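Local coordinates for protein pinoresinol-lariciresinol reductase (Thuja plicata, PDB 1QYD) that reduces pinoresinol to lariciresinol and then lariciresinol to secoisolariciresinol with NADPH in plant lignan biosynthesis, at residues D78-A83 with G107-F112. Sequence-based numbering, arbitrary orientation.
Sequences DVVISA and GNIKRF
Phe112 has its CG turned opposite the backbone N (chi1 -178°), and this torsion brings the ring toward the neighbouring strand, where it meets Val80, whose CG1 sits between its own N and carbonyl carbon (chi1 38°). Val80 CG1 lies 3.5 Å from Phe112 CD1, while the second branch, CG2, rests against CD1 and CE1 of the same ring. Val80 O comes in at the ring edge, near its plane, 3.1 Å from Phe112 CD1. On its other flank Val80 CG1 meets Ile109 CG1 at 3.6 Å, the two side chains crossing at about a right angle. Helix 96-105 closes over this apolar patch, with Ile103 touching Val80, Ile109 and Phe112. That helix links the two strands in a parallel beta-alpha-beta crossover of the Rossmann-type domain, where 79-82 lies between strand 7-10 and strand 111-113, the last of the sheet within this chain. Two backbone bonds join the segments: Val80 N donates to Arg111 O (3.0 Å) and Lys110 N to Asp78 O (2.9 Å). Asp78 O also receives a CA-H contact from Ile109. On the opposite face of the sheet Val79 and Arg111 run side by side, Val79 CG1 3.8 Å from Arg111 CB. Beyond that the arginine bends away, and its guanidinium is held by Thr153, Thr213 and the carbonyl of Asp210. Further along, Ser82 CB approaches Phe112 CE1 obliquely at 4.1 Å; Ser82 lies close to Gly11, which probably forms part of the NADP(+) site.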
# COMPACT_ATOMS: atom_id res chain seq x y z
N ASP A 78 24.41 -3.11 19.32
CA ASP A 78 24.44 -1.67 19.58
C ASP A 78 23.67 -0.87 18.54
O ASP A 78 22.74 -0.12 18.86
CB ASP A 78 25.87 -1.18 19.59
CG ASP A 78 26.86 -2.07 20.31
OD1 ASP A 78 26.47 -2.98 21.04
OD2 ASP A 78 28.05 -1.86 20.13
N VAL A 79 24.10 -0.99 17.27
CA VAL A 79 23.42 -0.32 16.19
C VAL A 79 22.53 -1.31 15.46
O VAL A 79 22.77 -2.51 15.52
CB VAL A 79 24.50 0.29 15.29
CG1 VAL A 79 23.81 1.26 14.33
CG2 VAL A 79 25.58 1.03 16.11
N VAL A 80 21.41 -0.86 14.88
CA VAL A 80 20.55 -1.63 13.96
C VAL A 80 20.34 -0.76 12.70
O VAL A 80 19.94 0.42 12.74
CB VAL A 80 19.17 -2.00 14.57
CG1 VAL A 80 18.67 -0.84 15.41
CG2 VAL A 80 18.12 -2.27 13.48
N ILE A 81 20.66 -1.34 11.55
CA ILE A 81 20.50 -0.65 10.27
C ILE A 81 19.44 -1.38 9.48
O ILE A 81 19.54 -2.58 9.28
CB ILE A 81 21.86 -0.66 9.53
CG1 ILE A 81 22.88 0.12 10.31
CG2 ILE A 81 21.73 0.08 8.19
CD1 ILE A 81 24.26 -0.05 9.68
N SER A 82 18.38 -0.70 9.08
CA SER A 82 17.41 -1.31 8.20
C SER A 82 17.56 -0.90 6.74
O SER A 82 17.45 0.28 6.40
CB SER A 82 16.04 -0.95 8.68
OG SER A 82 15.05 -1.16 7.67
N ALA A 83 17.78 -1.85 5.81
CA ALA A 83 17.83 -1.55 4.37
C ALA A 83 16.69 -2.27 3.67
O ALA A 83 16.78 -2.72 2.53
CB ALA A 83 19.15 -2.02 3.79
N GLY A 107 16.41 -1.58 25.25
CA GLY A 107 16.85 -0.22 25.52
C GLY A 107 18.28 0.00 25.12
O GLY A 107 18.73 1.14 25.03
N ASN A 108 18.99 -1.08 24.84
CA ASN A 108 20.40 -0.98 24.55
C ASN A 108 20.85 -0.50 23.17
O ASN A 108 22.07 -0.45 22.95
CB ASN A 108 20.99 -2.35 24.87
CG ASN A 108 20.69 -3.40 23.82
OD1 ASN A 108 21.62 -3.96 23.23
ND2 ASN A 108 19.40 -3.66 23.57
N ILE A 109 19.94 -0.16 22.22
CA ILE A 109 20.35 0.36 20.91
C ILE A 109 20.76 1.83 21.03
O ILE A 109 20.04 2.69 21.55
CB ILE A 109 19.17 0.16 19.89
CG1 ILE A 109 19.58 -0.91 18.90
CG2 ILE A 109 18.88 1.37 19.00
CD1 ILE A 109 19.52 -2.38 19.31
N LYS A 110 22.02 2.06 20.61
CA LYS A 110 22.66 3.37 20.59
C LYS A 110 22.39 4.14 19.29
O LYS A 110 22.58 5.36 19.25
CB LYS A 110 24.17 3.22 20.77
CG LYS A 110 24.65 2.88 22.18
CD LYS A 110 24.32 4.08 23.06
CE LYS A 110 24.65 3.86 24.53
NZ LYS A 110 24.35 5.07 25.26
N ARG A 111 21.97 3.45 18.23
CA ARG A 111 21.63 4.03 16.93
C ARG A 111 20.88 3.11 16.01
O ARG A 111 21.22 1.96 15.78
CB ARG A 111 22.85 4.44 16.11
CG ARG A 111 22.56 5.52 15.08
CD ARG A 111 22.28 6.85 15.76
NE ARG A 111 23.38 7.27 16.61
CZ ARG A 111 24.37 8.01 16.15
NH1 ARG A 111 24.44 8.40 14.87
NH2 ARG A 111 25.30 8.40 17.02
N PHE A 112 19.87 3.75 15.45
CA PHE A 112 19.00 3.17 14.45
C PHE A 112 18.98 4.08 13.22
O PHE A 112 18.70 5.28 13.30
CB PHE A 112 17.62 3.06 15.00
CG PHE A 112 16.65 2.41 14.04
CD1 PHE A 112 17.04 1.34 13.25
CD2 PHE A 112 15.34 2.86 14.01
CE1 PHE A 112 16.10 0.72 12.42
CE2 PHE A 112 14.40 2.25 13.19
CZ PHE A 112 14.78 1.17 12.39